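Local coordinates for protein ethylbenzene dehydrogenase beta-subunit (Aromatoleum aromaticum, PDB 2IVF) that binds four iron-sulfur clusters as the beta subunit of a multi-subunit dehydrogenase and probably passes electrons along them, at residues Asn152-Pro157 with Cys194-Ile199; Arg188-Ala193 with Gln206-Cys211. All blocks are in the same frame, centred on the assembly; numbering follows the deposited sequence.

Contact 1: Asn152-Pro157 with Cys194-Ile199; sequences NHCTNP and CPYKAI. With SF4 (iron/sulfur cluster), chain S.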
loop_
_atom_site.group_PDB
_atom_site.type_symbol
_atom_site.label_atom_id
_atom_site.label_comp_id
_atom_site.label_asym_id
_atom_site.label_seq_id
_atom_site.Cartn_x
_atom_site.Cartn_y
_atom_site.Cartn_z
ATOM N N ASN B 152 9.049 -7.542 23.625
ATOM C CA ASN B 152 8.797 -8.938 23.883
ATOM C C ASN B 152 8.216 -9.218 25.269
ATOM O O ASN B 152 7.939 -10.358 25.579
ATOM C CB ASN B 152 10.099 -9.747 23.639
ATOM C CG ASN B 152 10.590 -9.601 22.238
ATOM O OD1 ASN B 152 9.921 -10.059 21.298
ATOM N ND2 ASN B 152 11.682 -8.869 22.054
ATOM N N HIS B 153 8.069 -8.198 26.117
ATOM C CA HIS B 153 7.588 -8.379 27.481
ATOM C C HIS B 153 8.209 -9.556 28.150
ATOM O O HIS B 153 7.547 -10.449 28.710
ATOM C CB HIS B 153 6.068 -8.369 27.516
ATOM C CG HIS B 153 5.518 -7.101 26.983
ATOM N ND1 HIS B 153 5.459 -5.947 27.740
ATOM C CD2 HIS B 153 5.126 -6.753 25.734
ATOM C CE1 HIS B 153 4.996 -4.964 26.995
ATOM N NE2 HIS B 153 4.774 -5.429 25.778
ATOM N N CYS B 154 9.541 -9.502 28.104
ATOM C CA CYS B 154 10.397 -10.562 28.534
ATOM C C CYS B 154 10.130 -11.053 29.943
ATOM O O CYS B 154 9.686 -10.310 30.834
ATOM C CB CYS B 154 11.846 -10.089 28.403
ATOM S SG CYS B 154 12.240 -9.558 26.730
ATOM N N THR B 155 10.438 -12.323 30.141
ATOM C CA THR B 155 10.380 -12.938 31.482
ATOM C C THR B 155 11.559 -12.497 32.321
ATOM O O THR B 155 11.450 -12.351 33.541
ATOM C CB THR B 155 10.423 -14.466 31.328
ATOM O OG1 THR B 155 9.300 -14.881 30.547
ATOM C CG2 THR B 155 10.412 -15.161 32.665
ATOM N N ASN B 156 12.712 -12.286 31.674
ATOM C CA ASN B 156 13.879 -11.770 32.376
ATOM C C ASN B 156 14.346 -10.483 31.710
ATOM O O ASN B 156 15.374 -10.480 31.032
ATOM C CB ASN B 156 14.981 -12.791 32.390
ATOM C CG ASN B 156 16.223 -12.281 33.082
ATOM O OD1 ASN B 156 16.119 -11.607 34.105
ATOM N ND2 ASN B 156 17.415 -12.557 32.504
ATOM N N PRO B 157 13.565 -9.396 31.863
ATOM C CA PRO B 157 13.788 -8.171 31.093
ATOM C C PRO B 157 15.073 -7.463 31.475
ATOM O O PRO B 157 15.332 -7.218 32.670
ATOM C CB PRO B 157 12.555 -7.309 31.374
ATOM C CG PRO B 157 11.868 -7.914 32.508
ATOM C CD PRO B 157 12.400 -9.310 32.748
ATOM N N CYS B 194 18.404 -3.249 26.662
ATOM C CA CYS B 194 17.445 -4.040 25.927
ATOM C C CYS B 194 18.104 -4.467 24.621
ATOM O O CYS B 194 18.371 -3.628 23.782
ATOM C CB CYS B 194 16.167 -3.273 25.618
ATOM S SG CYS B 194 15.196 -4.119 24.329
ATOM N N PRO B 195 18.344 -5.780 24.444
ATOM C CA PRO B 195 19.076 -6.224 23.275
ATOM C C PRO B 195 18.226 -6.181 22.040
ATOM O O PRO B 195 18.732 -6.425 20.953
ATOM C CB PRO B 195 19.402 -7.658 23.622
ATOM C CG PRO B 195 18.274 -8.081 24.433
ATOM C CD PRO B 195 17.920 -6.907 25.276
ATOM N N TYR B 196 16.934 -5.913 22.212
ATOM C CA TYR B 196 16.027 -5.703 21.062
ATOM C C TYR B 196 15.857 -4.242 20.642
ATOM O O TYR B 196 15.151 -3.917 19.638
ATOM C CB TYR B 196 14.673 -6.284 21.422
ATOM C CG TYR B 196 14.735 -7.745 21.687
ATOM C CD1 TYR B 196 14.641 -8.676 20.648
ATOM C CD2 TYR B 196 14.860 -8.208 22.969
ATOM C CE1 TYR B 196 14.756 -10.065 20.903
ATOM C CE2 TYR B 196 14.940 -9.587 23.252
ATOM C CZ TYR B 196 14.873 -10.516 22.213
ATOM O OH TYR B 196 14.964 -11.855 22.565
ATOM N N LYS B 197 16.420 -3.352 21.451
ATOM C CA LYS B 197 16.226 -1.901 21.331
ATOM C C LYS B 197 14.766 -1.533 21.190
ATOM O O LYS B 197 14.381 -0.781 20.287
ATOM C CB LYS B 197 17.104 -1.328 20.210
ATOM C CG LYS B 197 18.606 -1.511 20.495
ATOM C CD LYS B 197 19.032 -0.659 21.702
ATOM C CE LYS B 197 20.432 -0.917 22.230
ATOM N NZ LYS B 197 20.654 -2.230 22.900
ATOM N N ALA B 198 13.963 -2.133 22.080
ATOM C CA ALA B 198 12.506 -1.976 22.107
ATOM C C ALA B 198 12.059 -0.919 23.147
ATOM O O ALA B 198 10.885 -0.826 23.505
ATOM C CB ALA B 198 11.839 -3.324 22.372
ATOM N N ILE B 199 12.997 -0.131 23.656
ATOM C CA ILE B 199 12.668 1.038 24.464
ATOM C C ILE B 199 13.290 2.217 23.752
ATOM O O ILE B 199 14.415 2.109 23.233
ATOM C CB ILE B 199 13.253 0.977 25.896
ATOM C CG1 ILE B 199 12.876 -0.296 26.621
ATOM C CG2 ILE B 199 12.789 2.172 26.712
ATOM C CD1 ILE B 199 13.132 -0.247 28.196
HETATM FE FE1 SF4 S . 13.540 -5.073 25.700
HETATM FE FE2 SF4 S . 12.630 -4.912 28.164
HETATM FE FE3 SF4 S . 12.469 -7.285 26.795
HETATM FE FE4 SF4 S . 10.865 -5.192 26.045
HETATM S S1 SF4 S . 10.817 -6.334 28.055
HETATM S S2 SF4 S . 12.145 -6.535 24.671
HETATM S S3 SF4 S . 12.203 -3.426 26.515
HETATM S S4 SF4 S . 14.396 -6.232 27.498
#
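Asn152 ND2 sits over the centre of the Tyr196 ring, 3.1 Å above the ring plane. The ring atoms Tyr196 CG and CD1 are both 3.3 Å from Asn152 ND2, and the amide plane is tilted about 60° from the ring, so that ND2 packs on one face. Asn152 reaches this face because CG lies beside its own backbone N, opposite the carbonyl carbon (chi1 -60°). Cys154 SG approaches the Tyr196 ring obliquely, 5.4 Å from the centroid, as a sulfur-aromatic contact. At the far end of the ring, Tyr196 OH is hydrogen-bonded to Leu260 O, which helps to hold the ring in place.

The stronger tie between the two loops is the iron-sulfur cluster lodged between them. Cys154 SG binds FE3 at 2.3 Å and Cys194 SG binds FE1 at 2.4 Å. These cysteines follow the scheme of bacterial-type ferredoxin domains, in which closely spaced cysteines join a remote Cys-Pro to hold one cubane; Cys151 and Cys159 also line this pocket. Apolar groups wrap the core: Ile199 CG1 lies 3.2 Å from the sulfide S3, while Ala198 CB and the ring atom Tyr196 CD2 both border S2, and Pro157 CB borders S1.

The loops share no hydrogen bond with each other; those within the segments lie in the 194-199 loop, where Cys194 to Lys197 form a type I beta turn. Ala198 N donates to the thiolate Cys194 SG at 3.2 Å in a nearly straight line (176°), a bond that would probably stabilise negative charge on the ligand sulfur. Cys194 O is gripped from opposite faces of its carbonyl plane, by Lys197 N and by Lys197 NZ, the latter at 2.8 Å; the same ammonium also reaches Glu192 O in the preceding helix.

Contact 2: Arg188-Ala193 with Gln206-Cys211; sequences RHCVEA and QTSEKC. With F3S (Fe3-s4 cluster), chain R; SF4 (iron/sulfur cluster), chain U; GOL (glycerol), chain V.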
loop_
_atom_site.group_PDB
_atom_site.type_symbol
_atom_site.label_atom_id
_atom_site.label_comp_id
_atom_site.label_asym_id
_atom_site.label_seq_id
_atom_site.Cartn_x
_atom_site.Cartn_y
_atom_site.Cartn_z
ATOM N N ARG B 188 18.318 6.267 30.231
ATOM C CA ARG B 188 18.552 5.443 29.010
ATOM C C ARG B 188 19.532 4.258 29.152
ATOM O O ARG B 188 19.939 3.645 28.160
ATOM C CB ARG B 188 18.918 6.348 27.842
ATOM C CG ARG B 188 17.722 7.104 27.316
ATOM C CD ARG B 188 18.247 8.246 26.432
ATOM N NE ARG B 188 18.603 9.407 27.210
ATOM C CZ ARG B 188 19.204 10.485 26.723
ATOM N NH1 ARG B 188 19.551 10.568 25.447
ATOM N NH2 ARG B 188 19.438 11.493 27.532
ATOM N N HIS B 189 19.802 3.839 30.383
ATOM C CA HIS B 189 20.523 2.571 30.597
ATOM C C HIS B 189 19.688 1.419 30.072
ATOM O O HIS B 189 20.228 0.480 29.472
ATOM C CB HIS B 189 20.823 2.371 32.087
ATOM C CG HIS B 189 21.568 3.498 32.683
ATOM N ND1 HIS B 189 22.829 3.847 32.258
ATOM C CD2 HIS B 189 21.253 4.353 33.681
ATOM C CE1 HIS B 189 23.244 4.890 32.958
ATOM N NE2 HIS B 189 22.312 5.210 33.831
ATOM N N CYS B 190 18.370 1.515 30.270
ATOM C CA CYS B 190 17.399 0.515 29.804
ATOM C C CYS B 190 17.464 0.357 28.329
ATOM O O CYS B 190 17.366 -0.743 27.815
ATOM C CB CYS B 190 15.975 0.917 30.192
ATOM S SG CYS B 190 15.487 2.577 29.542
ATOM N N VAL B 191 17.618 1.466 27.623
ATOM C CA VAL B 191 17.719 1.408 26.170
ATOM C C VAL B 191 18.958 0.626 25.701
ATOM O O VAL B 191 18.874 -0.221 24.784
ATOM C CB VAL B 191 17.740 2.823 25.554
ATOM C CG1 VAL B 191 17.790 2.734 24.040
ATOM C CG2 VAL B 191 16.505 3.623 26.000
ATOM N N GLU B 192 20.095 0.901 26.318
ATOM C CA GLU B 192 21.324 0.191 26.012
ATOM C C GLU B 192 21.232 -1.307 26.392
ATOM O O GLU B 192 21.767 -2.181 25.712
ATOM C CB GLU B 192 22.500 0.835 26.785
ATOM C CG GLU B 192 22.782 2.309 26.457
ATOM C CD GLU B 192 23.694 2.987 27.479
ATOM O OE1 GLU B 192 24.018 2.385 28.510
ATOM O OE2 GLU B 192 24.065 4.133 27.245
ATOM N N ALA B 193 20.560 -1.577 27.509
ATOM C CA ALA B 193 20.397 -2.919 28.032
ATOM C C ALA B 193 19.438 -3.813 27.244
ATOM O O ALA B 193 19.612 -5.014 27.241
ATOM C CB ALA B 193 19.946 -2.845 29.492
ATOM N N GLN B 206 11.748 13.679 27.929
ATOM C CA GLN B 206 13.014 13.210 28.466
ATOM C C GLN B 206 12.817 11.999 29.353
ATOM O O GLN B 206 13.467 11.821 30.371
ATOM C CB GLN B 206 13.754 14.338 29.151
ATOM C CG GLN B 206 14.241 15.376 28.139
ATOM C CD GLN B 206 14.924 16.528 28.801
ATOM O OE1 GLN B 206 16.092 16.435 29.169
ATOM N NE2 GLN B 206 14.190 17.636 28.983
ATOM N N THR B 207 11.883 11.163 28.934
ATOM C CA THR B 207 11.699 9.841 29.512
ATOM C C THR B 207 11.809 8.915 28.321
ATOM O O THR B 207 11.871 9.375 27.171
ATOM C CB THR B 207 10.282 9.665 30.129
ATOM O OG1 THR B 207 9.308 9.808 29.079
ATOM C CG2 THR B 207 10.019 10.662 31.287
ATOM N N SER B 208 11.907 7.633 28.621
ATOM C CA SER B 208 11.825 6.607 27.620
ATOM C C SER B 208 10.451 5.926 27.651
ATOM O O SER B 208 9.780 5.830 28.682
ATOM C CB SER B 208 12.956 5.596 27.802
ATOM O OG SER B 208 14.226 6.212 27.571
ATOM N N GLU B 209 10.039 5.505 26.465
ATOM C CA GLU B 209 8.768 4.882 26.272
ATOM C C GLU B 209 8.946 3.600 25.468
ATOM O O GLU B 209 9.984 3.359 24.860
ATOM C CB GLU B 209 7.857 5.816 25.522
ATOM C CG GLU B 209 7.568 7.107 26.261
ATOM C CD GLU B 209 6.335 7.771 25.766
ATOM O OE1 GLU B 209 5.244 7.155 25.837
ATOM O OE2 GLU B 209 6.434 8.931 25.345
ATOM N N LYS B 210 7.884 2.812 25.439
ATOM C CA LYS B 210 7.921 1.513 24.833
ATOM C C LYS B 210 6.492 0.982 24.667
ATOM O O LYS B 210 5.529 1.496 25.234
ATOM C CB LYS B 210 8.707 0.565 25.774
ATOM C CG LYS B 210 8.011 0.270 27.078
ATOM C CD LYS B 210 8.770 -0.703 27.942
ATOM C CE LYS B 210 8.780 -2.121 27.442
ATOM N NZ LYS B 210 7.401 -2.616 27.150
ATOM N N CYS B 211 6.396 -0.117 23.946
ATOM C CA CYS B 211 5.153 -0.848 23.844
ATOM C C CYS B 211 4.576 -1.100 25.214
ATOM O O CYS B 211 5.259 -1.594 26.099
ATOM C CB CYS B 211 5.407 -2.141 23.093
ATOM S SG CYS B 211 4.132 -3.361 23.084
HETATM FE FE1 F3S R . 14.028 5.932 32.443
HETATM FE FE3 F3S R . 15.408 4.175 33.879
HETATM FE FE4 F3S R . 15.456 3.958 31.318
HETATM S S1 F3S R . 15.232 6.387 34.224
HETATM S S2 F3S R . 15.138 6.031 30.518
HETATM S S3 F3S R . 13.678 3.805 32.623
HETATM S S4 F3S R . 17.196 3.657 32.657
HETATM FE FE1 SF4 U . 2.535 -2.637 21.741
HETATM FE FE2 SF4 U . 1.802 -0.797 20.016
HETATM FE FE3 SF4 U . 1.216 -3.377 19.537
HETATM FE FE4 SF4 U . -0.152 -2.086 21.461
HETATM S S1 SF4 U . -0.212 -1.632 19.213
HETATM S S2 SF4 U . 0.822 -4.133 21.677
HETATM S S3 SF4 U . 1.479 -0.648 22.295
HETATM S S4 SF4 U . 3.338 -2.389 19.633
HETATM C C1 GOL V . 20.330 14.423 30.713
HETATM O O1 GOL V . 21.694 14.168 30.401
HETATM C C2 GOL V . 19.336 13.454 30.062
HETATM O O2 GOL V . 19.607 12.106 30.419
HETATM C C3 GOL V . 17.912 13.694 30.506
HETATM O O3 GOL V . 17.603 15.065 30.521
#
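Ser208 points its hydroxyl into the start of helix 189-193, where Arg188 CG lies 3.6 Å and Val191 CG2 3.8 Å from Ser208 OG. This is the compact, buried side of the contact. The Fe3-S4 cluster closes it, with its sulfide S2 3.1 Å from Ser208 OG and 3.2 Å from the backbone Arg188 N. Cys190 SG binds FE4 of that cluster at 2.2 Å and also packs against Ser208 CB. Its sulfur sits between the backbone N and the carbonyl carbon (chi1 57°), which directs it to the iron. Ile199 and Phe201 of the neighbouring strand 199-202 complete the packing around the serine.

Farther out, the pairing between the two segments loosens. Arg188, the N-cap residue, bends at chi3, and its guanidinium takes its partners outside them: NH1 bonds to the backbone of another protein chain, NE to Gly186 O, Phe201 makes a cation-pi contact, and NH2 donates weakly to a glycerol, probably from the crystallisation liquor. Gln206, partly exposed, borders the same glycerol.

Ser208 OG is buried without a hydrogen-bonding partner in the model, yet lies beside a cluster sulfide. If the hydroxyl proton turns to S2, it and the nearby backbone N of Arg188 could favour negative charge there and so might influence the redox potential.

The four segments alternate along the chain, 152-157, 188-193, 194-199, 206-211, and the centres of the two contacts lie about 10 Å apart within one 4Fe-4S dicluster domain. Segment 188-193 of contact 2 runs straight into 194-199 of contact 1, so helix 189-193 leads from one cluster to the next. The antiparallel pair of strands 199-202 and 207-210 links the contacts again, with Ala198 O packing on Lys210 CB at 3.4 Å. The interleaving thus sets two clusters side by side, and strand 207-210 leads on to a third, an Fe4-S4 cluster whose FE1 is bound by Cys211, consistent with an electron-transfer chain.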